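Local coordinates for leucyl aminopeptidase (Trypanosoma brucei brucei, PDB 5NTD), which probably cleaves N-terminal amino acids such as leucine from peptides, as a manganese-containing M17 aminopeptidase, at residues 45-49 with 130-134; 82-88 with 99-105. All blocks are in the same frame, centred on the assembly; numbering follows the deposited sequence.

Interaction 1 (45-49 with 130-134); sequences GLAVL and ALDEV
L46 and V48 lie on strand 46-52 and rest against A130 and L131 of helix 120-131 and V134 just after it in the chain, a helix-on-sheet packing in the macro-type N-terminal domain of this M17 enzyme. L46 CB points at the 130-134 segment. The first torsion swings CG away from the backbone N (chi1 179°), and the two methyls then part company. CD1 turns to the neighbouring strand 99-107, 3.5 Å from R101 O; the side chain of that arginine is held through NE in a salt bridge to E133 OE2. CD2 does most of the work. It presses on V134 CG2 at 3.5 Å, tighter than ordinary carbon contact, with the two side chains crossing at about a right angle. The same methyl lies 3.8 Å from the carbonyl oxygen A130 O and 4.3 Å from L131 CD2. That carbonyl already has a polar partner, because E133 N donates to A130 O (3.0 Å). A type I turn from L131 to V134 follows, with V134 N bonded to L131 O at 3.2 Å. V141 of strand 140-145 packs against L46, V48 and L131, so the greasy patch runs on across the sheet. Two residues further along the strand, on the same face, V48 straddles a single methyl: CG2 is 3.8 Å and CG1 3.9 Å from A130 CB.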
ATOM      1  N   GLY G  45      43.657  30.163 -11.839  1.00 33.03           N
ATOM      2  CA  GLY G  45      43.852  29.133 -12.891  1.00 31.20           C
ATOM      3  C   GLY G  45      42.622  28.564 -13.572  1.00 32.05           C
ATOM      4  O   GLY G  45      42.710  27.655 -14.415  1.00 30.88           O
ATOM      5  N   LEU G  46      41.468  29.144 -13.267  1.00 32.64           N
ATOM      6  CA  LEU G  46      40.232  28.750 -13.947  1.00 33.86           C
ATOM      7  C   LEU G  46      39.494  29.969 -14.455  1.00 33.82           C
ATOM      8  O   LEU G  46      39.316  30.946 -13.737  1.00 34.49           O
ATOM      9  CB  LEU G  46      39.332  27.966 -12.987  1.00 34.01           C
ATOM     10  CG  LEU G  46      37.997  27.521 -13.551  1.00 34.75           C
ATOM     11  CD1 LEU G  46      38.141  26.502 -14.680  1.00 34.73           C
ATOM     12  CD2 LEU G  46      37.136  26.939 -12.425  1.00 35.55           C
ATOM     13  N   ALA G  47      39.033  29.880 -15.684  1.00 32.34           N
ATOM     14  CA  ALA G  47      38.133  30.901 -16.229  1.00 32.02           C
ATOM     15  C   ALA G  47      36.977  30.239 -16.921  1.00 31.25           C
ATOM     16  O   ALA G  47      37.145  29.202 -17.592  1.00 31.47           O
ATOM     17  CB  ALA G  47      38.861  31.804 -17.218  1.00 33.23           C
ATOM     18  N   VAL G  48      35.816  30.870 -16.800  1.00 30.32           N
ATOM     19  CA  VAL G  48      34.579  30.330 -17.380  1.00 29.18           C
ATOM     20  C   VAL G  48      34.036  31.320 -18.395  1.00 29.08           C
ATOM     21  O   VAL G  48      33.983  32.516 -18.129  1.00 31.03           O
ATOM     22  CB  VAL G  48      33.544  30.034 -16.287  1.00 30.40           C
ATOM     23  CG1 VAL G  48      32.328  29.304 -16.860  1.00 30.44           C
ATOM     24  CG2 VAL G  48      34.156  29.222 -15.157  1.00 31.24           C
ATOM     25  N   LEU G  49      33.615  30.802 -19.525  1.00 28.08           N
ATOM     26  CA  LEU G  49      32.984  31.594 -20.535  1.00 29.09           C
ATOM     27  C   LEU G  49      31.629  31.010 -20.914  1.00 29.18           C
ATOM     28  O   LEU G  49      31.559  29.904 -21.465  1.00 28.55           O
ATOM     29  CB  LEU G  49      33.871  31.645 -21.794  1.00 31.08           C
ATOM     30  CG  LEU G  49      33.279  32.375 -23.023  1.00 31.26           C
ATOM     31  CD1 LEU G  49      33.007  33.841 -22.721  1.00 30.90           C
ATOM     32  CD2 LEU G  49      34.203  32.240 -24.226  1.00 31.64           C
ATOM     33  N   ALA G 130      31.322  23.804 -14.467  1.00 32.19           N
ATOM     34  CA  ALA G 130      32.666  24.390 -14.672  1.00 33.00           C
ATOM     35  C   ALA G 130      33.425  24.504 -13.364  1.00 33.34           C
ATOM     36  O   ALA G 130      34.614  24.243 -13.302  1.00 36.52           O
ATOM     37  CB  ALA G 130      32.575  25.752 -15.331  1.00 34.58           C
ATOM     38  N   LEU G 131      32.738  24.890 -12.307  1.00 33.05           N
ATOM     39  CA  LEU G 131      33.386  25.045 -10.996  1.00 32.27           C
ATOM     40  C   LEU G 131      33.847  23.716 -10.375  1.00 36.52           C
ATOM     41  O   LEU G 131      34.604  23.694  -9.415  1.00 35.34           O
ATOM     42  CB  LEU G 131      32.469  25.773 -10.034  1.00 32.29           C
ATOM     43  CG  LEU G 131      32.240  27.232 -10.403  1.00 31.51           C
ATOM     44  CD1 LEU G 131      31.183  27.837  -9.524  1.00 31.42           C
ATOM     45  CD2 LEU G 131      33.544  28.014 -10.254  1.00 32.54           C
ATOM     46  N   ASP G 132      33.364  22.609 -10.916  1.00 40.15           N
ATOM     47  CA  ASP G 132      33.852  21.288 -10.512  1.00 44.00           C
ATOM     48  C   ASP G 132      35.313  21.079 -10.927  1.00 45.92           C
ATOM     49  O   ASP G 132      35.950  20.167 -10.449  1.00 47.70           O
ATOM     50  CB  ASP G 132      32.989  20.180 -11.098  1.00 50.06           C
ATOM     51  CG  ASP G 132      32.553  19.159 -10.064  1.00 56.04           C
ATOM     52  OD1 ASP G 132      32.299  19.523  -8.891  1.00 60.14           O
ATOM     53  OD2 ASP G 132      32.441  17.976 -10.438  1.00 62.62           O
ATOM     54  N   GLU G 133      35.820  21.920 -11.819  1.00 46.34           N
ATOM     55  CA  GLU G 133      37.240  21.858 -12.254  1.00 46.76           C
ATOM     56  C   GLU G 133      38.187  22.707 -11.386  1.00 46.02           C
ATOM     57  O   GLU G 133      39.381  22.742 -11.615  1.00 44.14           O
ATOM     58  CB  GLU G 133      37.440  22.213 -13.727  1.00 51.99           C
ATOM     59  CG  GLU G 133      36.955  21.166 -14.753  1.00 61.43           C
ATOM     60  CD  GLU G 133      37.310  21.463 -16.218  1.00 73.14           C
ATOM     61  OE1 GLU G 133      37.267  22.639 -16.679  1.00 96.79           O
ATOM     62  OE2 GLU G 133      37.629  20.482 -16.951  1.00 72.66           O
ATOM     63  N   VAL G 134      37.652  23.348 -10.361  1.00 45.43           N
ATOM     64  CA  VAL G 134      38.478  24.125  -9.439  1.00 44.72           C
ATOM     65  C   VAL G 134      39.483  23.174  -8.787  1.00 46.84           C
ATOM     66  O   VAL G 134      39.098  22.142  -8.262  1.00 46.13           O
ATOM     67  CB  VAL G 134      37.646  24.881  -8.389  1.00 44.95           C
ATOM     68  CG1 VAL G 134      38.493  25.395  -7.241  1.00 45.94           C
ATOM     69  CG2 VAL G 134      36.970  26.076  -9.040  1.00 46.72           C
TER

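Interaction 2 (82-88 with 99-105); sequences GTYGVLV and FVRVVVG
V104 O accepts a hydrogen bond from Y84 N at 2.9 Å, lying in the carbonyl plane, and is also approached by the CA-H of T83, a weaker contact with CA 3.1 Å away. It belongs to the antiparallel beta hairpin of strands 83-89 and 99-107, at the edge of the mixed sheet as counted within this chain. Hydrogen-bonded pairs Y84-V104, V86-V102 and V88-V100 form the ladder, and the straightest bonds include V102 N to V86 O (2.8 Å, 176°). Valines of these pairs form an apolar face with Y84, and V88 CG2 meets V102 CG2 at 4.0 Å; helix 69-77 packs against this face through A74. The other face carries T83, L87, R101 and V103, with helix 120-131 covering T83 and V103. L87 CD2 sits 3.8 Å from F99 CB there and also flanks the R101 chain. R101 bends at chi2 (65°) and lays its guanidinium over the peptide after G85, which has no side chain to hinder it. Its NH2 hydrogen-bonds to G85 O of the second subunit, and the reciprocal bond forms as well. Within the hairpin one guanidinium face lies over the peptide, G85 C being 3.4 Å above its plane and over its centre.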
ATOM      1  N   GLY G  82      25.864  22.094 -22.646  1.00 32.05           N
ATOM      2  CA  GLY G  82      27.067  21.415 -22.110  1.00 31.33           C
ATOM      3  C   GLY G  82      28.278  22.336 -21.940  1.00 33.25           C
ATOM      4  O   GLY G  82      28.246  23.529 -22.267  1.00 32.25           O
ATOM      5  N   THR G  83      29.333  21.766 -21.377  1.00 33.22           N
ATOM      6  CA  THR G  83      30.594  22.457 -21.201  1.00 32.29           C
ATOM      7  C   THR G  83      31.725  21.752 -21.959  1.00 33.21           C
ATOM      8  O   THR G  83      31.615  20.589 -22.326  1.00 32.36           O
ATOM      9  CB  THR G  83      31.007  22.598 -19.732  1.00 32.30           C
ATOM     10  OG1 THR G  83      31.202  21.307 -19.160  1.00 32.37           O
ATOM     11  CG2 THR G  83      29.984  23.352 -18.935  1.00 32.33           C
ATOM     12  N   TYR G  84      32.813  22.490 -22.146  1.00 32.65           N
ATOM     13  CA  TYR G  84      34.030  21.990 -22.804  1.00 32.13           C
ATOM     14  C   TYR G  84      35.205  22.804 -22.328  1.00 31.85           C
ATOM     15  O   TYR G  84      35.216  24.020 -22.414  1.00 33.81           O
ATOM     16  CB  TYR G  84      33.945  22.071 -24.310  1.00 33.94           C
ATOM     17  CG  TYR G  84      34.884  21.112 -25.021  1.00 36.19           C
ATOM     18  CD1 TYR G  84      36.206  21.477 -25.341  1.00 35.41           C
ATOM     19  CD2 TYR G  84      34.450  19.841 -25.404  1.00 36.35           C
ATOM     20  CE1 TYR G  84      37.056  20.598 -26.017  1.00 34.77           C
ATOM     21  CE2 TYR G  84      35.291  18.964 -26.084  1.00 35.93           C
ATOM     22  CZ  TYR G  84      36.593  19.349 -26.403  1.00 35.61           C
ATOM     23  OH  TYR G  84      37.415  18.445 -27.040  1.00 34.09           O
ATOM     24  N   GLY G  85      36.187  22.109 -21.802  1.00 31.39           N
ATOM     25  CA  GLY G  85      37.357  22.725 -21.159  1.00 31.28           C
ATOM     26  C   GLY G  85      38.638  22.506 -21.966  1.00 31.56           C
ATOM     27  O   GLY G  85      38.877  21.438 -22.555  1.00 29.15           O
ATOM     28  N   VAL G  86      39.444  23.551 -21.989  1.00 32.15           N
ATOM     29  CA  VAL G  86      40.784  23.516 -22.641  1.00 32.08           C
ATOM     30  C   VAL G  86      41.831  24.216 -21.787  1.00 33.15           C
ATOM     31  O   VAL G  86      41.541  25.192 -21.071  1.00 31.31           O
ATOM     32  CB  VAL G  86      40.824  24.165 -24.021  1.00 29.98           C
ATOM     33  CG1 VAL G  86      40.014  23.365 -25.004  1.00 29.38           C
ATOM     34  CG2 VAL G  86      40.345  25.600 -23.945  1.00 30.62           C
ATOM     35  N   LEU G  87      43.036  23.662 -21.844  1.00 33.08           N
ATOM     36  CA  LEU G  87      44.191  24.282 -21.146  1.00 33.72           C
ATOM     37  C   LEU G  87      44.817  25.338 -22.016  1.00 33.18           C
ATOM     38  O   LEU G  87      44.939  25.172 -23.222  1.00 32.44           O
ATOM     39  CB  LEU G  87      45.266  23.240 -20.788  1.00 33.87           C
ATOM     40  CG  LEU G  87      44.915  22.255 -19.678  1.00 34.16           C
ATOM     41  CD1 LEU G  87      46.094  21.315 -19.536  1.00 36.10           C
ATOM     42  CD2 LEU G  87      44.625  22.927 -18.343  1.00 33.81           C
ATOM     43  N   VAL G  88      45.209  26.417 -21.382  1.00 34.17           N
ATOM     44  CA  VAL G  88      45.992  27.455 -22.044  1.00 36.50           C
ATOM     45  C   VAL G  88      47.271  27.682 -21.232  1.00 40.89           C
ATOM     46  O   VAL G  88      47.238  28.098 -20.076  1.00 40.59           O
ATOM     47  CB  VAL G  88      45.226  28.781 -22.154  1.00 37.79           C
ATOM     48  CG1 VAL G  88      46.033  29.798 -22.935  1.00 38.74           C
ATOM     49  CG2 VAL G  88      43.886  28.578 -22.852  1.00 39.50           C
ATOM     50  N   PHE G  99      49.246  26.324 -16.179  1.00 40.47           N
ATOM     51  CA  PHE G  99      48.140  26.311 -17.125  1.00 36.73           C
ATOM     52  C   PHE G  99      46.916  26.961 -16.522  1.00 37.08           C
ATOM     53  O   PHE G  99      46.688  26.904 -15.310  1.00 36.85           O
ATOM     54  CB  PHE G  99      47.791  24.923 -17.476  1.00 36.35           C
ATOM     55  CG  PHE G  99      48.889  24.182 -18.098  1.00 35.38           C
ATOM     56  CD1 PHE G  99      49.831  23.529 -17.313  1.00 37.18           C
ATOM     57  CD2 PHE G  99      48.941  24.037 -19.472  1.00 37.93           C
ATOM     58  CE1 PHE G  99      50.831  22.758 -17.900  1.00 37.85           C
ATOM     59  CE2 PHE G  99      49.942  23.266 -20.081  1.00 38.81           C
ATOM     60  CZ  PHE G  99      50.885  22.628 -19.287  1.00 38.56           C
ATOM     61  N   VAL G 100      46.166  27.622 -17.384  1.00 35.92           N
ATOM     62  CA  VAL G 100      44.824  28.117 -17.032  1.00 34.02           C
ATOM     63  C   VAL G 100      43.825  27.250 -17.778  1.00 31.85           C
ATOM     64  O   VAL G 100      43.974  26.980 -18.987  1.00 30.99           O
ATOM     65  CB  VAL G 100      44.593  29.566 -17.456  1.00 33.56           C
ATOM     66  CG1 VAL G 100      43.121  29.908 -17.343  1.00 33.28           C
ATOM     67  CG2 VAL G 100      45.404  30.492 -16.581  1.00 33.88           C
ATOM     68  N   ARG G 101      42.852  26.770 -17.034  1.00 30.05           N
ATOM     69  CA  ARG G 101      41.778  25.964 -17.634  1.00 29.18           C
ATOM     70  C   ARG G 101      40.674  26.936 -17.993  1.00 28.42           C
ATOM     71  O   ARG G 101      40.233  27.707 -17.148  1.00 29.15           O
ATOM     72  CB  ARG G 101      41.260  24.895 -16.678  1.00 27.44           C
ATOM     73  CG  ARG G 101      40.225  23.958 -17.270  1.00 27.66           C
ATOM     74  CD  ARG G 101      40.771  23.088 -18.395  1.00 28.23           C
ATOM     75  NE  ARG G 101      39.998  21.873 -18.601  1.00 29.60           N
ATOM     76  CZ  ARG G 101      40.284  20.913 -19.486  1.00 31.42           C
ATOM     77  NH1 ARG G 101      41.313  21.011 -20.303  1.00 31.41           N
ATOM     78  NH2 ARG G 101      39.514  19.837 -19.558  1.00 33.26           N
ATOM     79  N   VAL G 102      40.241  26.869 -19.233  1.00 27.36           N
ATOM     80  CA  VAL G 102      39.134  27.686 -19.723  1.00 27.51           C
ATOM     81  C   VAL G 102      37.972  26.780 -20.064  1.00 27.54           C
ATOM     82  O   VAL G 102      38.109  25.905 -20.910  1.00 26.91           O
ATOM     83  CB  VAL G 102      39.496  28.492 -20.997  1.00 27.66           C
ATOM     84  CG1 VAL G 102      38.299  29.287 -21.497  1.00 27.49           C
ATOM     85  CG2 VAL G 102      40.632  29.447 -20.701  1.00 28.51           C
ATOM     86  N   VAL G 103      36.850  26.996 -19.378  1.00 27.87           N
ATOM     87  CA  VAL G 103      35.647  26.159 -19.577  1.00 28.40           C
ATOM     88  C   VAL G 103      34.598  26.953 -20.272  1.00 28.21           C
ATOM     89  O   VAL G 103      34.134  27.962 -19.770  1.00 29.52           O
ATOM     90  CB  VAL G 103      35.054  25.630 -18.260  1.00 29.53           C
ATOM     91  CG1 VAL G 103      33.841  24.747 -18.527  1.00 29.11           C
ATOM     92  CG2 VAL G 103      36.105  24.836 -17.495  1.00 29.49           C
ATOM     93  N   VAL G 104      34.277  26.501 -21.466  1.00 28.96           N
ATOM     94  CA  VAL G 104      33.245  27.151 -22.292  1.00 29.24           C
ATOM     95  C   VAL G 104      31.898  26.425 -22.039  1.00 29.15           C
ATOM     96  O   VAL G 104      31.870  25.193 -21.990  1.00 28.11           O
ATOM     97  CB  VAL G 104      33.576  27.067 -23.781  1.00 29.28           C
ATOM     98  CG1 VAL G 104      32.471  27.655 -24.617  1.00 29.54           C
ATOM     99  CG2 VAL G 104      34.871  27.792 -24.069  1.00 30.88           C
ATOM    100  N   GLY G 105      30.830  27.206 -21.924  1.00 26.38           N
ATOM    101  CA  GLY G 105      29.474  26.672 -21.789  1.00 27.34           C
ATOM    102  C   GLY G 105      28.497  27.342 -22.706  1.00 27.22           C
ATOM    103  O   GLY G 105      28.455  28.557 -22.772  1.00 29.62           O
TER

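After helix 6-20, strand 26-30 and helix 31-38 the chain lays down strand 46-52, passes through helix 69-77 and enters the hairpin, where interaction 2 closes a short loop between 82-88 and 99-105. It then runs through helix 120-131, whose end returns to strand 46-52 and closes the much longer loop of interaction 1. The hairpin is thus nested inside that loop. Strand 99-107 is the common element: it pairs with 83-89 on one side and 46-52 on the other, where G45 O to R101 N and L49 O to G105 N, each 2.8 Å, are probable hydrogen bonds. Together the contacts tie helix 120-131 to one face of the sheet and strand 83-89 to its neighbour 99-107, and both reach the second subunit.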